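PDB 5CWQ: designed helical repeat protein from Synthetic construct, which has no known natural function, being a de novo designed helical repeat protein built to explore which repeat architectures computation can reach. Local coordinates for residues A[10-24]-A[36-50]. Sequence-based numbering, arbitrary orientation.
Sequences SEEAERRLQEARKRS and LAEALIEEARAVQEL
Antiparallel helix packing with knobs-into-holes interdigitation joins residues 10-24 and 36-50, parts of the first two helices (5-30 and 33-57) of this all-helical repeat fold, which form a helical hairpin at the N-terminal end. The axes of the two segments approach to 8.3 Å, their directions 161° apart, a closeness allowed by the alanines at the interface: the CB of Ala46 lies 3.4 Å from Ala13 O, and the Ala20 methyl abuts the CG of Glu43. Leu17 is a knob among Glu43, Ala46, Val47 and Leu50. With CG anti to the backbone N (chi1 175°), its CD1 reaches Glu43 CB and Val47 CG2, while CD2 meets Leu50 CD1. Leu50 in turn fits among Ser10, Ala13, Glu14 and Leu17, its CD2 3.7 Å from Ala13 CB. Helix 60-86 packs against the 36-50 segment, touching Leu36, Leu40, Glu43 and Val47.

Arg23, an exposed residue, bends at chi3 (-65°) and grips a single oxygen of Glu42: NH2 lies 2.6 Å from OE2 in a salt bridge, and NE adds a weak bond to the same atom. Replacing Glu42 with an alanine would probably leave the Arg23 guanidinium without this anionic mate and freer to turn.

Glu43 is a buried residue whose two carboxylate oxygens meet different surroundings. OE2 lies close to Ser24 OG in the modelled conformer of that serine. Arg21 NE stands 4.5 Å from Glu43 OE1, beyond a direct salt bridge, and a water links the two, accepting from NE at 3.2 Å and donating to OE1 at 2.9 Å.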
# COMPACT_ATOMS: atom_id res chain seq x y z
N SER A 10 -7.73 16.94 8.14
CA SER A 10 -8.07 17.06 6.73
C SER A 10 -7.23 18.13 6.05
O SER A 10 -6.69 17.91 4.96
CB SER A 10 -9.56 17.38 6.57
OG SER A 10 -9.92 17.47 5.20
N GLU A 11 -7.13 19.29 6.68
CA GLU A 11 -6.36 20.40 6.13
C GLU A 11 -4.88 20.06 6.11
O GLU A 11 -4.17 20.40 5.16
CB GLU A 11 -6.60 21.67 6.95
CG GLU A 11 -7.99 22.26 6.76
CD GLU A 11 -8.19 23.54 7.56
OE1 GLU A 11 -7.33 23.85 8.41
OE2 GLU A 11 -9.20 24.23 7.32
N GLU A 12 -4.40 19.40 7.16
CA GLU A 12 -3.01 18.97 7.23
C GLU A 12 -2.72 17.93 6.15
O GLU A 12 -1.63 17.91 5.58
CB GLU A 12 -2.69 18.40 8.61
CG GLU A 12 -1.24 17.96 8.77
CD GLU A 12 -0.96 17.36 10.14
OE1 GLU A 12 -1.89 17.34 10.98
OE2 GLU A 12 0.18 16.92 10.38
N ALA A 13 -3.70 17.08 5.88
CA ALA A 13 -3.56 16.05 4.85
C ALA A 13 -3.44 16.69 3.47
O ALA A 13 -2.59 16.30 2.67
CB ALA A 13 -4.75 15.10 4.90
N GLU A 14 -4.29 17.67 3.21
CA GLU A 14 -4.25 18.39 1.94
C GLU A 14 -2.94 19.16 1.81
O GLU A 14 -2.37 19.26 0.73
CB GLU A 14 -5.45 19.34 1.82
CG GLU A 14 -5.55 20.05 0.47
CD GLU A 14 -5.71 19.09 -0.69
OE1 GLU A 14 -6.24 17.98 -0.48
OE2 GLU A 14 -5.30 19.44 -1.82
N ARG A 15 -2.47 19.71 2.93
CA ARG A 15 -1.21 20.44 2.96
C ARG A 15 -0.03 19.51 2.65
O ARG A 15 0.87 19.87 1.90
CB ARG A 15 -1.02 21.11 4.33
CG ARG A 15 0.36 21.71 4.56
CD ARG A 15 1.18 20.86 5.52
NE ARG A 15 2.56 21.32 5.63
CZ ARG A 15 3.45 20.80 6.46
NH1 ARG A 15 3.12 19.79 7.26
NH2 ARG A 15 4.69 21.29 6.50
N ARG A 16 -0.06 18.32 3.24
CA ARG A 16 0.97 17.32 2.98
C ARG A 16 0.96 16.88 1.52
O ARG A 16 2.01 16.70 0.91
CB ARG A 16 0.77 16.11 3.89
CG ARG A 16 1.43 16.24 5.26
CD ARG A 16 0.85 15.26 6.26
NE ARG A 16 1.81 14.87 7.29
CZ ARG A 16 2.17 15.64 8.31
NH1 ARG A 16 1.66 16.86 8.45
NH2 ARG A 16 3.05 15.19 9.19
N LEU A 17 -0.24 16.72 0.97
CA LEU A 17 -0.41 16.31 -0.42
C LEU A 17 0.16 17.34 -1.38
O LEU A 17 0.84 16.99 -2.35
CB LEU A 17 -1.89 16.06 -0.73
CG LEU A 17 -2.26 15.74 -2.18
CD1 LEU A 17 -1.54 14.49 -2.66
CD2 LEU A 17 -3.77 15.57 -2.30
N GLN A 18 -0.12 18.61 -1.12
CA GLN A 18 0.34 19.69 -1.98
C GLN A 18 1.86 19.83 -1.94
O GLN A 18 2.50 20.05 -2.96
CB GLN A 18 -0.32 21.01 -1.58
CG GLN A 18 -1.80 21.09 -1.92
CD GLN A 18 -2.08 21.01 -3.41
OE1 GLN A 18 -2.96 20.27 -3.84
NE2 GLN A 18 -1.32 21.76 -4.20
N GLU A 19 2.44 19.70 -0.75
CA GLU A 19 3.88 19.76 -0.60
C GLU A 19 4.55 18.58 -1.30
O GLU A 19 5.61 18.73 -1.90
CB GLU A 19 4.27 19.79 0.88
CG GLU A 19 4.04 21.13 1.56
CD GLU A 19 4.91 22.24 1.00
OE1 GLU A 19 5.89 21.93 0.29
OE2 GLU A 19 4.62 23.42 1.28
N ALA A 20 3.92 17.42 -1.22
CA ALA A 20 4.44 16.22 -1.87
C ALA A 20 4.34 16.37 -3.39
O ALA A 20 5.20 15.87 -4.12
CB ALA A 20 3.68 14.98 -1.40
N ARG A 21 3.30 17.05 -3.85
CA ARG A 21 3.10 17.29 -5.28
C ARG A 21 4.18 18.22 -5.83
O ARG A 21 4.65 18.04 -6.96
CB ARG A 21 1.72 17.87 -5.55
CG ARG A 21 0.60 16.84 -5.64
CD ARG A 21 -0.76 17.51 -5.76
NE ARG A 21 -1.83 16.54 -5.96
CZ ARG A 21 -3.13 16.84 -5.92
NH1 ARG A 21 -3.53 18.08 -5.67
NH2 ARG A 21 -4.04 15.89 -6.12
N LYS A 22 4.56 19.22 -5.04
CA LYS A 22 5.60 20.15 -5.45
C LYS A 22 6.96 19.47 -5.43
O LYS A 22 7.79 19.70 -6.31
CB LYS A 22 5.59 21.39 -4.54
CG LYS A 22 4.64 22.48 -5.01
CD LYS A 22 3.84 23.07 -3.87
CE LYS A 22 4.72 23.75 -2.83
NZ LYS A 22 3.91 24.32 -1.72
N ARG A 23 7.20 18.64 -4.42
CA ARG A 23 8.43 17.87 -4.33
C ARG A 23 8.50 16.87 -5.48
O ARG A 23 9.57 16.58 -6.00
CB ARG A 23 8.55 17.16 -2.99
CG ARG A 23 8.91 18.07 -1.83
CD ARG A 23 9.25 17.28 -0.58
NE ARG A 23 8.11 16.52 -0.06
CZ ARG A 23 7.25 16.97 0.85
NH1 ARG A 23 7.39 18.18 1.38
NH2 ARG A 23 6.25 16.20 1.24
N SER A 24 7.34 16.34 -5.87
CA SER A 24 7.26 15.42 -7.00
C SER A 24 7.65 16.13 -8.29
O SER A 24 8.36 15.57 -9.12
CB SER A 24 5.85 14.83 -7.12
OG SER A 24 5.55 13.99 -6.03
N LEU A 36 11.28 11.21 -6.73
CA LEU A 36 9.93 11.28 -7.28
C LEU A 36 9.07 10.17 -6.69
O LEU A 36 7.94 10.41 -6.25
CB LEU A 36 9.97 11.17 -8.81
CG LEU A 36 8.64 11.03 -9.54
CD1 LEU A 36 7.70 12.16 -9.19
CD2 LEU A 36 8.87 10.97 -11.04
N ALA A 37 9.62 8.96 -6.66
CA ALA A 37 8.92 7.80 -6.11
C ALA A 37 8.62 7.99 -4.63
O ALA A 37 7.53 7.64 -4.16
CB ALA A 37 9.75 6.54 -6.33
N GLU A 38 9.58 8.53 -3.89
CA GLU A 38 9.40 8.78 -2.47
C GLU A 38 8.33 9.83 -2.23
O GLU A 38 7.57 9.75 -1.26
CB GLU A 38 10.73 9.21 -1.84
CG GLU A 38 11.73 8.08 -1.68
CD GLU A 38 13.11 8.56 -1.27
OE1 GLU A 38 13.35 9.78 -1.30
OE2 GLU A 38 13.95 7.70 -0.92
N ALA A 39 8.27 10.82 -3.11
CA ALA A 39 7.27 11.88 -3.01
C ALA A 39 5.88 11.32 -3.27
O ALA A 39 4.91 11.74 -2.64
CB ALA A 39 7.59 13.00 -3.99
N LEU A 40 5.78 10.37 -4.19
CA LEU A 40 4.50 9.76 -4.53
C LEU A 40 3.99 8.88 -3.39
O LEU A 40 2.78 8.75 -3.19
CB LEU A 40 4.62 8.94 -5.82
CG LEU A 40 4.82 9.75 -7.11
CD1 LEU A 40 5.08 8.83 -8.29
CD2 LEU A 40 3.63 10.66 -7.39
N ILE A 41 4.91 8.28 -2.64
CA ILE A 41 4.54 7.54 -1.44
C ILE A 41 3.92 8.50 -0.42
O ILE A 41 2.95 8.16 0.25
CB ILE A 41 5.76 6.83 -0.80
CG1 ILE A 41 6.25 5.71 -1.72
CG2 ILE A 41 5.39 6.25 0.57
CD1 ILE A 41 7.58 5.12 -1.30
N GLU A 42 4.49 9.69 -0.32
CA GLU A 42 3.99 10.70 0.61
C GLU A 42 2.61 11.19 0.17
O GLU A 42 1.73 11.41 1.00
CB GLU A 42 4.97 11.87 0.71
CG GLU A 42 6.31 11.49 1.31
CD GLU A 42 7.36 12.57 1.15
OE1 GLU A 42 8.56 12.25 1.26
OE2 GLU A 42 6.98 13.74 0.92
N GLU A 43 2.43 11.36 -1.14
CA GLU A 43 1.13 11.73 -1.68
C GLU A 43 0.09 10.67 -1.32
O GLU A 43 -1.00 11.00 -0.86
CB GLU A 43 1.19 11.90 -3.20
CG GLU A 43 1.96 13.12 -3.65
CD GLU A 43 1.90 13.33 -5.15
OE1 GLU A 43 0.89 12.92 -5.77
OE2 GLU A 43 2.86 13.90 -5.72
N ALA A 44 0.45 9.41 -1.52
CA ALA A 44 -0.44 8.29 -1.23
C ALA A 44 -0.82 8.25 0.25
O ALA A 44 -1.96 7.95 0.60
CB ALA A 44 0.21 6.98 -1.65
N ARG A 45 0.14 8.55 1.12
CA ARG A 45 -0.11 8.63 2.56
C ARG A 45 -1.15 9.71 2.87
O ARG A 45 -2.07 9.49 3.66
CB ARG A 45 1.18 8.93 3.32
CG ARG A 45 2.10 7.74 3.48
CD ARG A 45 3.49 8.18 3.94
NE ARG A 45 4.36 7.04 4.20
CZ ARG A 45 5.69 7.12 4.33
NH1 ARG A 45 6.30 8.29 4.20
NH2 ARG A 45 6.40 6.03 4.57
N ALA A 46 -0.98 10.87 2.25
CA ALA A 46 -1.88 11.99 2.44
C ALA A 46 -3.28 11.65 1.92
O ALA A 46 -4.28 11.97 2.56
CB ALA A 46 -1.35 13.23 1.74
N VAL A 47 -3.33 10.99 0.77
CA VAL A 47 -4.61 10.61 0.17
C VAL A 47 -5.33 9.58 1.03
O VAL A 47 -6.55 9.61 1.15
CB VAL A 47 -4.41 10.06 -1.27
CG1 VAL A 47 -5.69 9.43 -1.80
CG2 VAL A 47 -3.95 11.18 -2.20
N GLN A 48 -4.57 8.66 1.62
CA GLN A 48 -5.16 7.68 2.53
C GLN A 48 -5.80 8.39 3.72
O GLN A 48 -6.86 8.00 4.20
CB GLN A 48 -4.12 6.68 3.03
CG GLN A 48 -4.71 5.59 3.93
CD GLN A 48 -3.66 4.80 4.68
OE1 GLN A 48 -2.55 5.27 4.91
NE2 GLN A 48 -4.02 3.59 5.08
N GLU A 49 -5.14 9.45 4.19
CA GLU A 49 -5.65 10.21 5.32
C GLU A 49 -6.96 10.90 4.95
O GLU A 49 -7.91 10.90 5.73
CB GLU A 49 -4.61 11.25 5.77
CG GLU A 49 -4.89 11.84 7.14
CD GLU A 49 -3.80 12.80 7.60
OE1 GLU A 49 -2.75 12.86 6.93
OE2 GLU A 49 -4.01 13.49 8.62
N LEU A 50 -7.02 11.48 3.75
CA LEU A 50 -8.23 12.13 3.27
C LEU A 50 -9.39 11.14 3.16
O LEU A 50 -10.53 11.46 3.49
CB LEU A 50 -7.98 12.78 1.90
CG LEU A 50 -7.03 13.98 1.89
CD1 LEU A 50 -6.64 14.32 0.46
CD2 LEU A 50 -7.67 15.18 2.57
O HOH W 1 -1.07 13.95 -7.62